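Local coordinates for protein folylpolyglutamate synthase/dihydrofolate synthase (PDB 1O5Z) that probably catalyses the ATP-dependent addition of L-glutamate to dihydropteroate and to tetrahydrofolyl polyglutamates, a magnesium-dependent step in folate biosynthesis, at residues M69-Y79 and L288-L299; F252-L263 and A276-E284. One frame throughout, in Å; residues are numbered along the deposited sequence.

Contact 1: M69-Y79 and L288-L299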
# COMPACT_ATOMS: atom_id res chain seq x y z
N MET A 69 -0.25 9.70 0.96
CA MET A 69 -0.49 11.09 0.62
C MET A 69 -0.89 11.93 1.85
O MET A 69 -0.38 13.04 2.10
CB MET A 69 -1.58 11.15 -0.43
CG MET A 69 -1.14 10.65 -1.79
SD MET A 69 -2.56 10.61 -2.94
CE MET A 69 -1.89 9.84 -4.40
N VAL A 70 -1.80 11.38 2.64
CA VAL A 70 -2.21 12.00 3.88
C VAL A 70 -1.02 12.17 4.82
O VAL A 70 -0.84 13.26 5.35
CB VAL A 70 -3.39 11.25 4.52
CG1 VAL A 70 -3.66 11.76 5.87
CG2 VAL A 70 -4.63 11.45 3.69
N SER A 71 -0.22 11.13 5.02
CA SER A 71 0.94 11.25 5.92
C SER A 71 1.87 12.26 5.40
O SER A 71 2.37 13.01 6.15
CB SER A 71 1.75 9.95 6.07
OG SER A 71 0.85 8.89 6.34
N ASN A 72 2.21 12.17 4.13
CA ASN A 72 3.17 13.07 3.53
C ASN A 72 2.79 14.52 3.64
O ASN A 72 3.65 15.35 3.94
CB ASN A 72 3.47 12.66 2.10
CG ASN A 72 4.65 11.71 2.06
OD1 ASN A 72 5.74 12.10 2.51
ND2 ASN A 72 4.44 10.48 1.64
N ILE A 73 1.51 14.82 3.51
CA ILE A 73 1.06 16.21 3.62
C ILE A 73 1.20 16.73 5.07
O ILE A 73 1.65 17.85 5.31
CB ILE A 73 -0.38 16.34 3.13
CG1 ILE A 73 -0.44 16.14 1.62
CG2 ILE A 73 -0.96 17.73 3.51
CD1 ILE A 73 -1.88 15.99 1.10
N LEU A 74 0.81 15.89 6.03
CA LEU A 74 0.91 16.26 7.42
C LEU A 74 2.33 16.34 7.89
O LEU A 74 2.66 17.22 8.68
CB LEU A 74 0.18 15.23 8.27
CG LEU A 74 -1.34 15.16 8.12
CD1 LEU A 74 -1.83 13.87 8.77
CD2 LEU A 74 -2.02 16.35 8.77
N VAL A 75 3.17 15.44 7.40
CA VAL A 75 4.62 15.55 7.68
C VAL A 75 5.19 16.88 7.14
O VAL A 75 5.92 17.53 7.85
CB VAL A 75 5.41 14.34 7.15
CG1 VAL A 75 6.95 14.64 7.11
CG2 VAL A 75 5.12 13.14 8.03
N SER A 76 4.82 17.28 5.93
CA SER A 76 5.23 18.58 5.39
C SER A 76 4.71 19.70 6.24
O SER A 76 5.39 20.70 6.33
CB SER A 76 4.77 18.86 3.96
OG SER A 76 5.03 17.76 3.16
N GLN A 77 3.50 19.56 6.81
CA GLN A 77 2.92 20.64 7.61
C GLN A 77 3.62 20.76 8.94
O GLN A 77 3.47 21.76 9.66
CB GLN A 77 1.43 20.45 7.80
CG GLN A 77 0.75 21.58 8.53
CD GLN A 77 0.96 22.93 7.87
OE1 GLN A 77 0.83 23.04 6.64
NE2 GLN A 77 1.24 23.96 8.66
N GLY A 78 4.44 19.77 9.22
CA GLY A 78 5.26 19.78 10.42
C GLY A 78 4.65 19.03 11.57
O GLY A 78 5.16 19.12 12.68
N TYR A 79 3.57 18.29 11.36
CA TYR A 79 3.11 17.35 12.38
C TYR A 79 4.09 16.18 12.58
O TYR A 79 4.73 15.70 11.62
CB TYR A 79 1.71 16.76 12.04
CG TYR A 79 0.58 17.76 12.04
CD1 TYR A 79 0.16 18.32 10.86
CD2 TYR A 79 -0.07 18.15 13.21
CE1 TYR A 79 -0.87 19.23 10.81
CE2 TYR A 79 -1.11 19.11 13.18
CZ TYR A 79 -1.49 19.63 11.94
OH TYR A 79 -2.50 20.54 11.78
N LEU A 288 -8.00 19.54 10.57
CA LEU A 288 -6.66 19.91 10.95
C LEU A 288 -6.17 21.10 10.15
O LEU A 288 -6.45 21.22 9.00
CB LEU A 288 -5.71 18.76 10.74
CG LEU A 288 -5.94 17.57 11.65
CD1 LEU A 288 -5.21 16.29 11.09
CD2 LEU A 288 -5.55 17.87 13.07
N PRO A 289 -5.46 22.02 10.78
CA PRO A 289 -4.88 23.10 10.03
C PRO A 289 -3.76 22.61 9.07
O PRO A 289 -2.86 21.83 9.45
CB PRO A 289 -4.36 24.02 11.12
CG PRO A 289 -4.15 23.16 12.27
CD PRO A 289 -5.20 22.14 12.22
N LEU A 290 -3.85 23.10 7.84
CA LEU A 290 -2.97 22.67 6.77
C LEU A 290 -2.69 23.81 5.84
O LEU A 290 -3.61 24.55 5.53
CB LEU A 290 -3.66 21.61 5.93
CG LEU A 290 -2.84 20.37 5.70
CD1 LEU A 290 -2.68 19.67 7.07
CD2 LEU A 290 -3.60 19.53 4.72
N SER A 291 -1.45 23.92 5.37
CA SER A 291 -1.08 24.94 4.43
C SER A 291 -1.19 24.32 3.08
O SER A 291 -1.04 23.12 2.94
CB SER A 291 0.35 25.47 4.66
OG SER A 291 1.34 24.46 4.60
N GLU A 292 -1.43 25.17 2.09
CA GLU A 292 -1.36 24.78 0.70
C GLU A 292 0.05 24.34 0.33
O GLU A 292 0.22 23.43 -0.47
CB GLU A 292 -1.77 25.96 -0.20
CG GLU A 292 -1.81 25.58 -1.65
CD GLU A 292 -2.27 26.70 -2.54
OE1 GLU A 292 -3.06 27.51 -2.06
OE2 GLU A 292 -1.84 26.76 -3.71
N LYS A 293 1.06 24.96 0.93
CA LYS A 293 2.45 24.52 0.72
C LYS A 293 2.66 23.04 1.05
O LYS A 293 3.28 22.33 0.27
CB LYS A 293 3.43 25.38 1.53
CG LYS A 293 4.91 25.05 1.28
CD LYS A 293 5.83 25.80 2.25
CE LYS A 293 7.27 25.95 1.68
NZ LYS A 293 8.19 24.83 2.13
N ALA A 294 2.18 22.62 2.23
CA ALA A 294 2.27 21.25 2.68
C ALA A 294 1.49 20.27 1.79
O ALA A 294 1.92 19.15 1.57
CB ALA A 294 1.74 21.14 4.12
N ILE A 295 0.34 20.70 1.31
CA ILE A 295 -0.48 19.89 0.45
C ILE A 295 0.32 19.69 -0.83
O ILE A 295 0.49 18.56 -1.31
CB ILE A 295 -1.84 20.61 0.19
CG1 ILE A 295 -2.75 20.50 1.40
CG2 ILE A 295 -2.58 20.03 -1.00
CD1 ILE A 295 -3.86 21.50 1.37
N ARG A 296 0.82 20.77 -1.41
CA ARG A 296 1.55 20.61 -2.66
C ARG A 296 2.81 19.78 -2.49
O ARG A 296 3.14 18.96 -3.35
CB ARG A 296 1.92 21.95 -3.22
CG ARG A 296 0.74 22.71 -3.68
CD ARG A 296 1.10 24.04 -4.34
NE ARG A 296 -0.11 24.73 -4.75
CZ ARG A 296 -0.71 24.57 -5.93
NH1 ARG A 296 -0.18 23.79 -6.85
NH2 ARG A 296 -1.85 25.23 -6.20
N GLU A 297 3.54 19.99 -1.41
CA GLU A 297 4.80 19.30 -1.23
C GLU A 297 4.55 17.84 -0.88
O GLU A 297 5.21 16.98 -1.42
CB GLU A 297 5.69 19.96 -0.17
CG GLU A 297 6.82 19.08 0.35
CD GLU A 297 7.65 19.75 1.44
OE1 GLU A 297 8.36 20.69 1.06
OE2 GLU A 297 7.57 19.34 2.65
N GLY A 298 3.59 17.60 -0.01
CA GLY A 298 3.20 16.25 0.40
C GLY A 298 2.76 15.40 -0.77
O GLY A 298 3.21 14.26 -0.90
N LEU A 299 1.92 15.98 -1.65
CA LEU A 299 1.53 15.33 -2.93
C LEU A 299 2.69 15.07 -3.90
O LEU A 299 2.75 14.04 -4.56
CB LEU A 299 0.47 16.15 -3.66
CG LEU A 299 -0.89 16.24 -2.98
CD1 LEU A 299 -1.79 17.09 -3.78
CD2 LEU A 299 -1.52 14.88 -2.76
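I73 and G298 meet where helix 63-77 of the Mur ligase middle domain crosses helix 292-301 backbone to backbone, with a polar latch at one end. The axes of 69-77 and 292-299 come within 7.4 Å at 133°, a steep crossing with the chains running in largely opposed directions. G298 permits this: a CB on it would run into the backbone of N72 and I73. I73 is the knob, set in a hole made by A294, I295, G298 and L299. Its CG2, anti to the backbone N, presses on L290 CD2 at a tight 3.4 Å, while CD1 reaches L299 CD2. L290 spreads its other branch, CD1, across L74 CD2. Helix 63-77 follows strand 53-58 and lies against the central sheet of this P-loop NTPase-like domain; L74 also touches I151 and V81 there, so the contact ties that helix to the one at 292-301. The latch is Q77. With its chain bent at chi2 (56°), it brings OE1 to S291, where OG donates at 2.5 Å in the amide carbonyl plane and N donates at 2.8 Å from 55° above it. S291 is the N-cap of its helix, and the same OG accepts from A294 N. An alanine in place of Q77 is likely to leave S291 N and OG without their shared acceptor, the hydroxyl keeping its capping bond. Past the Schellman turn at G78, the edge of the Y79 ring faces P289 O, and OH donates to that oxygen on a lone pair at 2.7 Å.

Contact 2: F252-L263 and A276-E284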
# COMPACT_ATOMS: atom_id res chain seq x y z
N PHE A 252 -3.24 18.46 -11.87
CA PHE A 252 -4.69 18.47 -11.67
C PHE A 252 -5.19 19.62 -10.79
O PHE A 252 -4.42 20.21 -10.03
CB PHE A 252 -5.15 17.12 -11.12
CG PHE A 252 -4.67 16.83 -9.75
CD1 PHE A 252 -3.32 16.54 -9.51
CD2 PHE A 252 -5.56 16.87 -8.66
CE1 PHE A 252 -2.85 16.26 -8.18
CE2 PHE A 252 -5.12 16.61 -7.34
CZ PHE A 252 -3.76 16.30 -7.10
N ASP A 253 -6.48 19.94 -10.93
CA ASP A 253 -7.21 20.83 -10.01
C ASP A 253 -8.00 19.99 -9.01
O ASP A 253 -8.42 18.88 -9.33
CB ASP A 253 -8.18 21.74 -10.76
CG ASP A 253 -7.53 22.52 -11.86
OD1 ASP A 253 -6.30 22.74 -11.79
OD2 ASP A 253 -8.17 22.94 -12.85
N TYR A 254 -8.19 20.51 -7.80
CA TYR A 254 -9.03 19.90 -6.78
C TYR A 254 -10.14 20.88 -6.36
O TYR A 254 -9.86 22.06 -6.23
CB TYR A 254 -8.18 19.53 -5.56
CG TYR A 254 -9.01 19.11 -4.35
CD1 TYR A 254 -9.47 17.80 -4.21
CD2 TYR A 254 -9.33 20.02 -3.35
CE1 TYR A 254 -10.23 17.40 -3.08
CE2 TYR A 254 -10.08 19.66 -2.24
CZ TYR A 254 -10.53 18.35 -2.11
OH TYR A 254 -11.28 18.01 -1.02
N CYS A 255 -11.37 20.39 -6.17
CA CYS A 255 -12.48 21.17 -5.61
C CYS A 255 -13.08 20.46 -4.40
O CYS A 255 -13.72 19.45 -4.56
CB CYS A 255 -13.62 21.32 -6.62
SG CYS A 255 -13.18 22.18 -8.13
N GLY A 256 -12.88 20.99 -3.21
CA GLY A 256 -13.53 20.45 -2.01
C GLY A 256 -13.97 21.64 -1.20
O GLY A 256 -14.49 22.56 -1.78
N GLU A 257 -13.76 21.66 0.12
CA GLU A 257 -13.90 22.91 0.88
C GLU A 257 -13.02 23.93 0.22
O GLU A 257 -13.47 25.01 -0.12
CB GLU A 257 -13.44 22.74 2.32
CG GLU A 257 -14.44 22.08 3.24
CD GLU A 257 -14.18 22.37 4.73
OE1 GLU A 257 -14.84 23.31 5.27
OE2 GLU A 257 -13.34 21.68 5.38
N ASN A 258 -11.76 23.57 0.03
CA ASN A 258 -10.81 24.37 -0.70
C ASN A 258 -10.72 23.95 -2.15
O ASN A 258 -11.06 22.82 -2.52
CB ASN A 258 -9.41 24.24 -0.12
CG ASN A 258 -9.38 24.54 1.35
OD1 ASN A 258 -10.06 25.44 1.82
ND2 ASN A 258 -8.62 23.74 2.11
N THR A 259 -10.20 24.87 -2.93
CA THR A 259 -9.96 24.69 -4.34
C THR A 259 -8.49 24.96 -4.60
O THR A 259 -7.91 25.90 -4.07
CB THR A 259 -10.89 25.61 -5.11
OG1 THR A 259 -12.19 25.02 -5.13
CG2 THR A 259 -10.48 25.73 -6.59
N PHE A 260 -7.88 24.07 -5.38
CA PHE A 260 -6.49 24.18 -5.74
C PHE A 260 -6.41 23.91 -7.24
O PHE A 260 -7.14 23.06 -7.77
CB PHE A 260 -5.66 23.18 -4.96
CG PHE A 260 -5.73 23.37 -3.48
CD1 PHE A 260 -6.33 22.41 -2.66
CD2 PHE A 260 -5.20 24.52 -2.88
CE1 PHE A 260 -6.38 22.59 -1.26
CE2 PHE A 260 -5.25 24.72 -1.48
CZ PHE A 260 -5.85 23.76 -0.68
N GLU A 261 -5.55 24.65 -7.92
CA GLU A 261 -5.35 24.48 -9.35
C GLU A 261 -3.90 24.06 -9.63
O GLU A 261 -2.98 24.51 -8.95
CB GLU A 261 -5.66 25.78 -10.09
CG GLU A 261 -6.92 26.51 -9.65
CD GLU A 261 -7.19 27.67 -10.59
OE1 GLU A 261 -7.19 27.43 -11.83
OE2 GLU A 261 -7.39 28.81 -10.13
N ASP A 262 -3.71 23.22 -10.64
CA ASP A 262 -2.37 22.72 -11.01
C ASP A 262 -1.53 22.16 -9.85
O ASP A 262 -0.36 22.48 -9.70
CB ASP A 262 -1.61 23.76 -11.82
CG ASP A 262 -2.31 24.06 -13.12
OD1 ASP A 262 -2.38 25.26 -13.49
OD2 ASP A 262 -2.85 23.16 -13.83
N LEU A 263 -2.17 21.29 -9.07
CA LEU A 263 -1.47 20.42 -8.17
C LEU A 263 -0.71 19.38 -8.98
O LEU A 263 -1.12 19.01 -10.05
CB LEU A 263 -2.45 19.73 -7.24
CG LEU A 263 -3.32 20.61 -6.35
CD1 LEU A 263 -4.37 19.74 -5.72
CD2 LEU A 263 -2.51 21.25 -5.26
N ALA A 276 -5.48 11.25 -4.71
CA ALA A 276 -5.12 12.59 -4.22
C ALA A 276 -6.35 13.43 -3.81
O ALA A 276 -6.37 13.98 -2.72
CB ALA A 276 -4.27 13.34 -5.25
N GLY A 277 -7.40 13.48 -4.62
CA GLY A 277 -8.66 14.11 -4.19
C GLY A 277 -9.20 13.49 -2.90
O GLY A 277 -9.65 14.15 -2.00
N VAL A 278 -9.20 12.18 -2.83
CA VAL A 278 -9.66 11.50 -1.62
C VAL A 278 -8.84 11.91 -0.41
O VAL A 278 -9.39 12.13 0.66
CB VAL A 278 -9.64 9.95 -1.77
CG1 VAL A 278 -10.05 9.28 -0.46
CG2 VAL A 278 -10.54 9.52 -2.86
N ALA A 279 -7.51 11.96 -0.57
CA ALA A 279 -6.59 12.36 0.50
C ALA A 279 -6.87 13.80 1.01
O ALA A 279 -6.82 14.08 2.21
CB ALA A 279 -5.17 12.23 0.01
N LEU A 280 -7.13 14.72 0.07
CA LEU A 280 -7.36 16.11 0.40
C LEU A 280 -8.70 16.24 1.09
O LEU A 280 -8.81 16.95 2.09
CB LEU A 280 -7.27 17.01 -0.84
CG LEU A 280 -5.91 17.04 -1.60
CD1 LEU A 280 -5.86 18.14 -2.68
CD2 LEU A 280 -4.79 17.22 -0.66
N LYS A 281 -9.73 15.58 0.56
CA LYS A 281 -11.01 15.52 1.30
C LYS A 281 -10.82 14.90 2.68
O LYS A 281 -11.33 15.41 3.65
CB LYS A 281 -12.11 14.80 0.54
CG LYS A 281 -13.59 14.97 1.08
CD LYS A 281 -13.89 16.12 2.09
CE LYS A 281 -14.24 17.40 1.47
NZ LYS A 281 -14.16 18.54 2.47
N THR A 282 -10.08 13.81 2.79
CA THR A 282 -9.88 13.21 4.06
C THR A 282 -9.36 14.26 5.02
O THR A 282 -9.88 14.43 6.11
CB THR A 282 -8.93 12.06 3.89
OG1 THR A 282 -9.59 10.99 3.16
CG2 THR A 282 -8.54 11.46 5.28
N LEU A 283 -8.39 15.03 4.56
CA LEU A 283 -7.72 16.07 5.34
C LEU A 283 -8.63 17.27 5.65
O LEU A 283 -8.63 17.78 6.78
CB LEU A 283 -6.42 16.52 4.63
CG LEU A 283 -5.23 15.53 4.75
CD1 LEU A 283 -4.03 15.90 3.91
CD2 LEU A 283 -4.81 15.38 6.16
N GLU A 284 -9.42 17.70 4.67
CA GLU A 284 -10.44 18.72 4.94
C GLU A 284 -11.42 18.30 6.04
O GLU A 284 -11.68 19.05 6.99
CB GLU A 284 -11.20 19.07 3.66
CG GLU A 284 -10.35 19.76 2.59
CD GLU A 284 -11.13 20.13 1.35
OE1 GLU A 284 -12.22 19.56 1.09
OE2 GLU A 284 -10.67 21.02 0.64
O HOH W 1 -15.01 19.05 5.04
O HOH W 2 -11.06 21.70 7.08
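The Y254 ring carries L280 over one face, with CB 3.9 Å from the ring centroid in a CH-pi contact and CD1 nearest Y254 CG, while the carboxylate of E284 stands at its hydroxyl-bearing edge. Ring and carboxylate planes are 71° apart, and Y254 OH donates to E284 OE1 (2.8 Å) from well above the carboxylate plane. With CG anti to the backbone N (chi1 170°), the Y254 ring runs past L280, its CE1 near G277 O, and carries OH to that acid. The F252 ring has CB of its own sheet neighbour L263 on one face and meets A276 CB obliquely through CZ. L263 CD1 and L280 CD1 approach tip to tip at 3.7 Å.

E284 extends from the helix into the turn between the strands. OE1 takes E257 N at 2.8 Å besides the tyrosine hydroxyl, and it also receives K281 NZ at 2.6 Å in a salt bridge. The other oxygen, OE2, accepts N258 N with a fairly straight N-H approach of 163°. Three donors on one oxygen would probably favour the charged carboxylate. A side chain on G256 would collide with both E284 OE1 and Y254 OH. A water joins E257 OE2 to E284 O. K281 has a second partner in Y232, a cation-pi contact.

This is a helix packed on one face of an antiparallel sheet: helix 271-286 lies against the three-stranded sheet of the Mur ligase middle domain, its glutamate holding the turn of the hairpin 250-255/259-265, which bears a G1 beta bulge at D262 and L263.

Contacts 1 and 2 lie 12 Å apart, centre to centre, and share one stack of elements: helix 271-286 of contact 2 is followed in the chain by helix 292-301 of contact 1. I73 CD1 packs on L283 CD1 at 3.5 Å, and L280, which also meets the hairpin, touches I73 and I295. The second tie is polar: R296 probably donates from NH2 to E261 O and from NH1 to D262 O, each at 3.1 Å, joining helix 292-301 to the corner of the hairpin, while its NE and NH2 both grip E292 OE2. Together they connect the small antiparallel sheet to helix 63-77, which begins at what is probably the ATP-binding P-loop after strand 53-58.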